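Local coordinates for putative uncharacterized protein (Trichoplax adhaerens, PDB 5OI9) that probably acts in centriole assembly as the N-terminal domain of a STIL-like protein, STIL being bound by CEP85 to promote activation of the kinase PLK4, at residues I254-I259 / Q283-K288; S20-E25 / T197-L202; L29-G34 / Y271-C276; N38-I43 / R345-P350. One frame throughout, in Å; residues are numbered along the deposited sequence.

In the fold
Three of the four contacts involve strands of two sheets in the STIL N-terminal domain; interaction 3 packs a turn on helix 270-281. Interactions 1 and 2 both reach the seven-stranded sheet, at strands 256-264 and 196-200, with centres about 22 Å apart. Interaction 3 connects them through packing: Ile259 meets Ala275 and Cys276 of the helix, and Ala198 meets Leu29. Interaction 4 belongs to the other, nine-stranded sheet, its centre about 17 Å from that of interaction 3. Interactions 1 and 4 lie on opposite sides of the chain's centre, about 35 Å apart between their own centres. Leu32, in the turn of interaction 3, packs on Leu39 and Pro350, so residues 29-43 lead from one sheet to the other.

Interaction 1 of 4, residues I254-I259 / Q283-K288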
# COMPACT_ATOMS: atom_id res chain seq x y z
N ILE A 254 -14.58 -15.27 16.11
CA ILE A 254 -15.22 -14.37 17.09
C ILE A 254 -16.10 -13.38 16.34
O ILE A 254 -15.74 -12.96 15.23
CB ILE A 254 -14.14 -13.66 17.93
CG1 ILE A 254 -14.74 -12.99 19.16
CG2 ILE A 254 -13.36 -12.65 17.09
CD1 ILE A 254 -13.71 -12.36 20.08
N PRO A 255 -17.27 -13.01 16.87
CA PRO A 255 -18.13 -12.04 16.16
C PRO A 255 -17.51 -10.65 16.16
O PRO A 255 -17.32 -10.04 17.22
CB PRO A 255 -19.44 -12.08 16.95
CG PRO A 255 -19.05 -12.57 18.31
CD PRO A 255 -17.93 -13.54 18.07
N LEU A 256 -17.21 -10.14 14.97
CA LEU A 256 -16.52 -8.87 14.81
C LEU A 256 -17.47 -7.82 14.25
O LEU A 256 -18.32 -8.12 13.40
CB LEU A 256 -15.30 -9.03 13.89
CG LEU A 256 -14.19 -9.93 14.43
CD1 LEU A 256 -13.11 -10.15 13.39
CD2 LEU A 256 -13.59 -9.33 15.70
N VAL A 257 -17.32 -6.58 14.72
CA VAL A 257 -18.16 -5.47 14.29
C VAL A 257 -17.35 -4.30 13.75
O VAL A 257 -17.94 -3.27 13.41
CB VAL A 257 -19.07 -4.99 15.44
CG1 VAL A 257 -20.11 -6.06 15.78
CG2 VAL A 257 -18.24 -4.63 16.66
N GLY A 258 -16.04 -4.42 13.67
CA GLY A 258 -15.23 -3.32 13.16
C GLY A 258 -13.78 -3.47 13.59
O GLY A 258 -13.30 -4.57 13.84
N ILE A 259 -13.11 -2.32 13.65
CA ILE A 259 -11.67 -2.26 13.86
C ILE A 259 -11.34 -1.11 14.81
O ILE A 259 -12.15 -0.22 15.04
CB ILE A 259 -10.89 -2.06 12.54
CG1 ILE A 259 -11.29 -0.73 11.89
CG2 ILE A 259 -11.13 -3.21 11.58
CD1 ILE A 259 -10.52 -0.40 10.62
N GLN A 283 -10.97 -12.87 4.19
CA GLN A 283 -11.75 -14.09 4.34
C GLN A 283 -11.22 -14.98 5.45
O GLN A 283 -11.74 -16.09 5.65
CB GLN A 283 -11.80 -14.85 3.01
CG GLN A 283 -12.55 -14.09 1.92
CD GLN A 283 -12.52 -14.80 0.58
OE1 GLN A 283 -12.12 -15.96 0.48
NE2 GLN A 283 -12.95 -14.10 -0.47
N ARG A 284 -10.18 -14.54 6.17
CA ARG A 284 -9.76 -15.20 7.40
C ARG A 284 -10.68 -14.87 8.57
O ARG A 284 -10.68 -15.61 9.56
CB ARG A 284 -8.32 -14.81 7.75
CG ARG A 284 -7.31 -15.06 6.64
CD ARG A 284 -7.32 -16.51 6.20
NE ARG A 284 -6.20 -16.82 5.32
CZ ARG A 284 -6.05 -17.97 4.68
NH1 ARG A 284 -6.95 -18.94 4.82
NH2 ARG A 284 -5.00 -18.16 3.89
N LEU A 285 -11.43 -13.77 8.48
CA LEU A 285 -12.41 -13.39 9.49
C LEU A 285 -13.77 -13.84 8.98
O LEU A 285 -14.36 -13.20 8.10
CB LEU A 285 -12.38 -11.88 9.73
CG LEU A 285 -11.03 -11.21 9.92
CD1 LEU A 285 -11.17 -9.69 9.84
CD2 LEU A 285 -10.40 -11.62 11.24
N THR A 286 -14.29 -14.94 9.53
CA THR A 286 -15.50 -15.55 9.01
C THR A 286 -16.77 -15.11 9.74
O THR A 286 -17.86 -15.52 9.34
CB THR A 286 -15.40 -17.08 9.07
OG1 THR A 286 -15.43 -17.52 10.44
CG2 THR A 286 -14.10 -17.56 8.42
N ASN A 287 -16.66 -14.28 10.78
CA ASN A 287 -17.83 -13.90 11.58
C ASN A 287 -17.92 -12.39 11.71
O ASN A 287 -18.10 -11.84 12.80
CB ASN A 287 -17.78 -14.57 12.95
CG ASN A 287 -19.15 -14.69 13.58
OD1 ASN A 287 -20.17 -14.41 12.94
ND2 ASN A 287 -19.19 -15.10 14.84
N LYS A 288 -17.83 -11.69 10.57
CA LYS A 288 -17.96 -10.23 10.53
C LYS A 288 -19.44 -9.89 10.46
O LYS A 288 -20.00 -9.70 9.38
CB LYS A 288 -17.19 -9.66 9.35
CG LYS A 288 -15.68 -9.88 9.42
CD LYS A 288 -14.95 -9.25 8.23
CE LYS A 288 -15.15 -10.06 6.95
NZ LYS A 288 -14.36 -9.50 5.81
O HOH W 1 -14.48 -13.37 12.75
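Ile254 meets Asn287 at two levels. Its carbonyl O lies 3.5 Å from Asn287 CB, and a water joins the same oxygen to the Asn287 backbone N, donating to Ile254 O at 2.8 Å and accepting from Asn287 N. At Pro255 the contact turns to a flank: the ring and the Asn287 side chain run side by side in the same direction, with Pro255 CB 3.7 Å from Asn287 ND2. That amide nitrogen hydrogen-bonds to the backbone oxygen of Ser253, an orientation reached with CG anti to the backbone N (chi1 -157°). Replacing Asn287 by an alanine would probably leave the Ser253 carbonyl without this donor and uncover the flank of Pro255. Leu256 supplies the direct backbone link, its N donating to Asn287 O at 2.9 Å in a nearly straight bond (170° at the hydrogen). The same oxygen also receives a CA-H...O contact from Pro255 CA at 3.4 Å. Beyond the backbone, Leu256 CD1 reaches Leu285 CD2 at 3.8 Å, the two side chains crossing at about a right angle. The loop 283-288, which follows helix 270-281, is thus held against the residues that lead into strand 256-264. Leu256 also packs on Tyr279 of that helix, while the strand continues between strands 229-235 and 296-302 through backbone bonds of Val257 and Ile259.

Interaction 2 of 4, residues S20-E25 / T197-L202; sequences SKAQGE and TAVPIL
Gln23 lies along the backbone of residues 200-202 and ends against Leu202. Its CB sits 3.5 Å from Pro200 O, the oxygen that also accepts the Gln23 backbone N-H at 2.8 Å in a nearly straight bond. CG passes over the next peptide, 3.9 Å from Ile201 C. A bend at chi2 (-63°) then turns the amide onto the isobutyl group: CD is 3.8 Å from Leu202 CD2, and NE2 comes to 3.5 Å from Leu202 CG. The amide therefore meets hydrocarbon here. Before Gln23, the methyl CB of Ala22 touches Val199 CG1 at 3.6 Å; after it, the Pro200 ring packs against the Gly24-Glu25 backbone, with Pro200 CD 3.3 Å from Glu25 O. A water accepts from Leu202 N and lies 2.7 Å from Lys21 O, probably bridging the two, and Ser20 OG is hydrogen-bonded to Glu312 of strand 309-314. The segment 20-25 thus runs beside strand 196-200 just before strand 27-29 joins the same sheet. This surface contact rests on one backbone hydrogen bond, a probable water bridge and light van der Waals contacts, with no charge pairing between the two segments.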
# COMPACT_ATOMS: atom_id res chain seq x y z
N SER A 20 -26.26 5.27 15.22
CA SER A 20 -25.63 5.60 13.95
C SER A 20 -25.90 7.02 13.48
O SER A 20 -25.52 7.37 12.36
CB SER A 20 -26.08 4.61 12.87
OG SER A 20 -25.49 3.34 13.07
N LYS A 21 -26.55 7.84 14.30
CA LYS A 21 -26.84 9.21 13.90
C LYS A 21 -25.55 9.97 13.63
O LYS A 21 -24.63 9.97 14.45
CB LYS A 21 -27.66 9.92 14.97
CG LYS A 21 -28.04 11.35 14.61
CD LYS A 21 -28.89 12.01 15.68
CE LYS A 21 -29.27 13.43 15.29
NZ LYS A 21 -30.13 14.08 16.33
N ALA A 22 -25.49 10.63 12.47
CA ALA A 22 -24.29 11.36 12.08
C ALA A 22 -24.07 12.55 13.00
O ALA A 22 -24.95 13.39 13.17
CB ALA A 22 -24.41 11.82 10.62
N GLN A 23 -22.87 12.62 13.59
CA GLN A 23 -22.49 13.72 14.46
C GLN A 23 -21.53 14.69 13.78
O GLN A 23 -20.94 15.54 14.45
CB GLN A 23 -21.87 13.18 15.75
CG GLN A 23 -22.79 12.25 16.53
CD GLN A 23 -24.04 12.95 17.02
OE1 GLN A 23 -24.07 14.17 17.18
NE2 GLN A 23 -25.09 12.17 17.27
N GLY A 24 -21.36 14.57 12.47
CA GLY A 24 -20.48 15.46 11.74
C GLY A 24 -20.51 15.12 10.27
O GLY A 24 -21.21 14.21 9.83
N GLU A 25 -19.74 15.89 9.51
CA GLU A 25 -19.66 15.68 8.07
C GLU A 25 -19.16 14.27 7.75
O GLU A 25 -18.28 13.74 8.42
CB GLU A 25 -18.72 16.71 7.43
CG GLU A 25 -19.42 17.86 6.74
CD GLU A 25 -18.44 18.81 6.08
OE1 GLU A 25 -17.23 18.72 6.38
OE2 GLU A 25 -18.87 19.64 5.25
N THR A 197 -16.80 5.31 3.08
CA THR A 197 -17.59 6.39 3.67
C THR A 197 -17.50 6.30 5.19
O THR A 197 -17.77 5.25 5.78
CB THR A 197 -19.05 6.30 3.23
OG1 THR A 197 -19.12 6.25 1.80
CG2 THR A 197 -19.84 7.50 3.73
N ALA A 198 -17.12 7.41 5.84
CA ALA A 198 -16.92 7.44 7.28
C ALA A 198 -17.78 8.54 7.89
O ALA A 198 -17.73 9.68 7.44
CB ALA A 198 -15.45 7.64 7.64
N VAL A 199 -18.52 8.19 8.93
CA VAL A 199 -19.47 9.09 9.58
C VAL A 199 -19.10 9.17 11.06
O VAL A 199 -19.03 8.14 11.73
CB VAL A 199 -20.92 8.61 9.43
CG1 VAL A 199 -21.83 9.36 10.38
CG2 VAL A 199 -21.39 8.79 7.99
N PRO A 200 -18.87 10.36 11.61
CA PRO A 200 -18.63 10.47 13.05
C PRO A 200 -19.89 10.15 13.83
O PRO A 200 -20.99 10.60 13.48
CB PRO A 200 -18.21 11.93 13.24
CG PRO A 200 -18.02 12.50 11.86
CD PRO A 200 -18.88 11.68 10.95
N ILE A 201 -19.74 9.36 14.90
CA ILE A 201 -20.86 8.92 15.71
C ILE A 201 -20.54 9.16 17.19
O ILE A 201 -19.41 9.47 17.56
CB ILE A 201 -21.22 7.43 15.49
CG1 ILE A 201 -20.07 6.53 15.95
CG2 ILE A 201 -21.55 7.18 14.02
CD1 ILE A 201 -20.40 5.06 15.89
N LEU A 202 -21.57 9.02 18.02
CA LEU A 202 -21.42 9.19 19.46
C LEU A 202 -20.55 8.07 20.04
O LEU A 202 -20.51 6.96 19.50
CB LEU A 202 -22.78 9.20 20.14
CG LEU A 202 -23.69 10.40 19.88
CD1 LEU A 202 -25.07 10.16 20.47
CD2 LEU A 202 -23.08 11.67 20.45
O HOH W 2 -24.35 8.68 16.85

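Interaction 3 of 4, residues L29-G34 / Y271-C276; sequences LHLLKG and YVWSAC
Aromatic contacts dominate where the backbone of His30 and Leu31 crosses one face of the Trp273 indole. His30 CA makes a CH-pi contact with the five-membered ring, 3.5 Å from its centroid and only 15° off the normal. Leu31 N lies over the centre of the same face, 3.5 Å above the ring plane. The His30 ring runs alongside the indole at an oblique tilt, the planes 53° apart, and its CD2 approaches Trp273 CZ2 to 3.8 Å. Apolar packing extends both ends of this contact: Leu31 CB presses on Trp273 CZ3 at 3.4 Å, while Leu29 CB meets Trp273 CD1 at 4.0 Å and Leu29 CD1 reaches Val272 CG1. With CG anti to the backbone N (chi1 176°), Trp273 extends its indole away from the helix to meet the turn. Polar bonds fix both rings in rotation. His30 ND1 accepts the backbone N-H of Leu32 at 3.2 Å, its NE2 bonds to Pro192 O, and Trp273 NE1 bonds to Ala194 O, so the buried ring nitrogens have partners. Lys33 N, bonded to His30 O, closes a type I beta turn from His30 to Lys33. This turn, leaving edge strand 27-29, covers Trp273 on helix 270-281, whose Val272 and Cys276 rest on strand 296-302. The helix links the parallel neighbours 256-264 and 296-302, a beta-alpha-beta crossover with its helix packed on the sheet.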
# COMPACT_ATOMS: atom_id res chain seq x y z
N LEU A 29 -12.66 8.19 2.45
CA LEU A 29 -11.30 7.73 2.69
C LEU A 29 -10.79 6.97 1.47
O LEU A 29 -11.53 6.19 0.85
CB LEU A 29 -11.25 6.83 3.93
CG LEU A 29 -11.91 7.38 5.19
CD1 LEU A 29 -11.74 6.42 6.37
CD2 LEU A 29 -11.37 8.76 5.54
N HIS A 30 -9.53 7.21 1.13
CA HIS A 30 -8.85 6.43 0.09
C HIS A 30 -7.35 6.57 0.28
O HIS A 30 -6.87 7.54 0.88
CB HIS A 30 -9.26 6.86 -1.32
CG HIS A 30 -8.70 5.98 -2.39
ND1 HIS A 30 -7.52 6.26 -3.05
CD2 HIS A 30 -9.14 4.81 -2.90
CE1 HIS A 30 -7.27 5.31 -3.93
NE2 HIS A 30 -8.24 4.41 -3.86
N LEU A 31 -6.62 5.58 -0.24
CA LEU A 31 -5.17 5.52 -0.09
C LEU A 31 -4.50 6.84 -0.47
O LEU A 31 -3.63 7.34 0.24
CB LEU A 31 -4.60 4.39 -0.93
CG LEU A 31 -3.07 4.30 -0.93
CD1 LEU A 31 -2.59 3.75 0.40
CD2 LEU A 31 -2.55 3.46 -2.08
N LEU A 32 -4.90 7.41 -1.61
CA LEU A 32 -4.25 8.59 -2.16
C LEU A 32 -5.04 9.87 -1.92
O LEU A 32 -4.83 10.86 -2.63
CB LEU A 32 -4.00 8.38 -3.66
CG LEU A 32 -3.18 7.13 -4.01
CD1 LEU A 32 -3.17 6.89 -5.51
CD2 LEU A 32 -1.77 7.25 -3.47
N LYS A 33 -5.93 9.87 -0.94
CA LYS A 33 -6.78 11.04 -0.70
C LYS A 33 -5.94 12.24 -0.29
O LYS A 33 -6.06 13.33 -0.87
CB LYS A 33 -7.82 10.72 0.37
CG LYS A 33 -9.12 11.49 0.23
CD LYS A 33 -9.84 11.08 -1.04
CE LYS A 33 -11.22 11.71 -1.13
NZ LYS A 33 -11.97 11.21 -2.31
N GLY A 34 -5.08 12.07 0.71
CA GLY A 34 -4.26 13.16 1.20
C GLY A 34 -3.27 13.70 0.18
O GLY A 34 -2.88 14.87 0.26
N TYR A 271 -3.26 4.81 6.39
CA TYR A 271 -3.27 3.57 7.17
C TYR A 271 -4.68 3.22 7.64
O TYR A 271 -5.01 2.04 7.76
CB TYR A 271 -2.32 3.69 8.36
CG TYR A 271 -2.26 2.45 9.23
CD1 TYR A 271 -1.40 1.41 8.92
CD2 TYR A 271 -3.06 2.33 10.36
CE1 TYR A 271 -1.34 0.28 9.71
CE2 TYR A 271 -3.00 1.20 11.16
CZ TYR A 271 -2.14 0.18 10.83
OH TYR A 271 -2.07 -0.94 11.62
N VAL A 272 -5.51 4.23 7.92
CA VAL A 272 -6.87 3.97 8.38
C VAL A 272 -7.68 3.31 7.27
O VAL A 272 -8.35 2.29 7.50
CB VAL A 272 -7.53 5.28 8.85
CG1 VAL A 272 -8.98 5.03 9.23
CG2 VAL A 272 -6.76 5.87 10.02
N TRP A 273 -7.64 3.88 6.07
CA TRP A 273 -8.28 3.26 4.92
C TRP A 273 -7.75 1.85 4.68
O TRP A 273 -8.51 0.94 4.33
CB TRP A 273 -8.08 4.13 3.68
CG TRP A 273 -8.62 3.57 2.41
CD1 TRP A 273 -9.89 3.71 1.92
CD2 TRP A 273 -7.90 2.80 1.43
NE1 TRP A 273 -10.00 3.07 0.71
CE2 TRP A 273 -8.80 2.51 0.39
CE3 TRP A 273 -6.58 2.33 1.35
CZ2 TRP A 273 -8.42 1.76 -0.73
CZ3 TRP A 273 -6.21 1.59 0.24
CH2 TRP A 273 -7.13 1.32 -0.79
N SER A 274 -6.44 1.65 4.88
CA SER A 274 -5.85 0.33 4.68
C SER A 274 -6.42 -0.69 5.66
O SER A 274 -6.67 -1.84 5.29
CB SER A 274 -4.33 0.41 4.80
OG SER A 274 -3.78 1.29 3.83
N ALA A 275 -6.62 -0.27 6.91
CA ALA A 275 -7.23 -1.17 7.89
C ALA A 275 -8.68 -1.48 7.52
O ALA A 275 -9.11 -2.63 7.64
CB ALA A 275 -7.14 -0.56 9.29
N CYS A 276 -9.42 -0.48 7.06
CA CYS A 276 -10.80 -0.70 6.63
C CYS A 276 -10.86 -1.70 5.48
O CYS A 276 -11.67 -2.63 5.49
CB CYS A 276 -11.45 0.62 6.22
SG CYS A 276 -11.65 1.82 7.55

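Interaction 4 of 4, residues N38-I43 / R345-P350; sequences NLTIDI and RLQLVP
Asp42 and Arg345 form a side-on salt bridge in which two nitrogens take one carboxylate oxygen each. Arg345 NE donates to the syn lone pair of Asp42 OD1 at 2.6 Å, and Arg345 NH2 meets Asp42 OD2 at 2.7 Å, also on its syn side. The carboxylate and guanidinium planes are inclined by only 14°, though both oxygens sit somewhat out of the guanidinium plane; the bend at chi3 (-62°) folds the arginine back beside its partner. Thr40 CG2 sits over one face of the guanidinium. An alanine in place of Asp42 would probably leave the Arg345 guanidinium without its anionic mate and free to swing away from the sheet. Farther along the same face, Gln347 uses both ends of its amide: NE2 donates to Thr40 OG1 at 2.9 Å in a bent bond (133° at the hydrogen), and OE1 accepts from Asn38 ND2 at 3.1 Å, the donor standing above the carbonyl plane. Between the antiparallel strands, Leu39 with Leu348 and Ile41 with Leu346 are hydrogen-bonded pairs, each with two backbone bonds. The other face is apolar. Ile41 CG1 meets Leu348 CD1 at 3.7 Å, Leu39 CB lies 4.2 Å from Leu348 CB, and Leu348 continues onto Val189 and Ala327. Strand 39-44 also pairs with strand 85-97. The chemistry is thus two-sided: charged and amide groups cross-link one face, while branched hydrocarbons bury the other.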
# COMPACT_ATOMS: atom_id res chain seq x y z
N ASN A 38 -2.29 11.63 -6.01
CA ASN A 38 -0.96 11.59 -6.62
C ASN A 38 -0.08 10.58 -5.89
O ASN A 38 0.02 10.61 -4.66
CB ASN A 38 -0.33 12.98 -6.60
CG ASN A 38 1.04 13.05 -7.27
OD1 ASN A 38 1.92 12.23 -7.00
ND2 ASN A 38 1.23 14.05 -8.12
N LEU A 39 0.56 9.70 -6.65
CA LEU A 39 1.57 8.77 -6.13
C LEU A 39 2.92 9.15 -6.72
O LEU A 39 3.08 9.20 -7.95
CB LEU A 39 1.21 7.32 -6.47
CG LEU A 39 2.21 6.26 -6.00
CD1 LEU A 39 2.31 6.25 -4.49
CD2 LEU A 39 1.83 4.88 -6.53
N THR A 40 3.89 9.43 -5.85
CA THR A 40 5.22 9.86 -6.26
C THR A 40 6.20 8.70 -6.14
O THR A 40 6.22 7.99 -5.12
CB THR A 40 5.69 11.04 -5.40
OG1 THR A 40 4.90 12.19 -5.69
CG2 THR A 40 7.16 11.35 -5.66
N ILE A 41 7.01 8.50 -7.18
CA ILE A 41 8.04 7.46 -7.21
C ILE A 41 9.39 8.14 -7.41
O ILE A 41 9.57 8.87 -8.40
CB ILE A 41 7.78 6.43 -8.32
CG1 ILE A 41 6.33 5.92 -8.27
CG2 ILE A 41 8.76 5.27 -8.23
CD1 ILE A 41 5.98 5.15 -7.02
N ASP A 42 10.33 7.90 -6.50
CA ASP A 42 11.70 8.37 -6.64
C ASP A 42 12.62 7.16 -6.80
O ASP A 42 12.62 6.27 -5.95
CB ASP A 42 12.13 9.20 -5.43
CG ASP A 42 11.38 10.52 -5.32
OD1 ASP A 42 10.95 11.04 -6.37
OD2 ASP A 42 11.24 11.03 -4.20
N ILE A 43 13.38 7.14 -7.89
CA ILE A 43 14.25 6.02 -8.24
C ILE A 43 15.68 6.55 -8.37
O ILE A 43 15.93 7.45 -9.18
CB ILE A 43 13.82 5.34 -9.54
CG1 ILE A 43 12.32 5.05 -9.53
CG2 ILE A 43 14.62 4.07 -9.78
CD1 ILE A 43 11.82 4.38 -10.80
N ARG A 345 12.30 11.15 -10.58
CA ARG A 345 10.98 11.26 -9.97
C ARG A 345 9.90 11.05 -11.02
O ARG A 345 9.92 11.71 -12.07
CB ARG A 345 10.79 12.61 -9.28
CG ARG A 345 9.36 12.83 -8.79
CD ARG A 345 9.27 13.88 -7.69
NE ARG A 345 10.01 13.50 -6.49
CZ ARG A 345 9.88 14.09 -5.31
NH1 ARG A 345 9.02 15.09 -5.15
NH2 ARG A 345 10.60 13.68 -4.28
N LEU A 346 8.98 10.14 -10.74
CA LEU A 346 7.80 9.90 -11.57
C LEU A 346 6.55 10.22 -10.76
O LEU A 346 6.47 9.90 -9.57
CB LEU A 346 7.75 8.45 -12.06
CG LEU A 346 8.84 8.04 -13.06
CD1 LEU A 346 8.82 6.54 -13.30
CD2 LEU A 346 8.67 8.81 -14.36
N GLN A 347 5.58 10.85 -11.42
CA GLN A 347 4.31 11.22 -10.81
C GLN A 347 3.21 10.37 -11.41
O GLN A 347 3.07 10.30 -12.64
CB GLN A 347 4.01 12.71 -11.04
CG GLN A 347 5.10 13.65 -10.53
CD GLN A 347 5.02 13.87 -9.03
OE1 GLN A 347 4.22 14.67 -8.55
NE2 GLN A 347 5.87 13.17 -8.28
N LEU A 348 2.43 9.71 -10.56
CA LEU A 348 1.35 8.83 -11.02
C LEU A 348 0.05 9.27 -10.37
O LEU A 348 -0.10 9.17 -9.14
CB LEU A 348 1.66 7.36 -10.69
CG LEU A 348 2.78 6.65 -11.46
CD1 LEU A 348 4.16 7.10 -10.99
CD2 LEU A 348 2.67 5.14 -11.37
N VAL A 349 -0.87 9.77 -11.18
CA VAL A 349 -2.22 10.11 -10.73
C VAL A 349 -3.19 9.18 -11.47
O VAL A 349 -3.75 9.56 -12.50
CB VAL A 349 -2.55 11.59 -10.97
CG1 VAL A 349 -3.93 11.93 -10.42
CG2 VAL A 349 -1.49 12.48 -10.34
N PRO A 350 -3.39 7.96 -10.98
CA PRO A 350 -4.18 6.98 -11.72
C PRO A 350 -5.68 7.20 -11.54
O PRO A 350 -6.13 7.79 -10.56
CB PRO A 350 -3.75 5.65 -11.11
CG PRO A 350 -3.39 5.99 -9.71
CD PRO A 350 -2.85 7.40 -9.73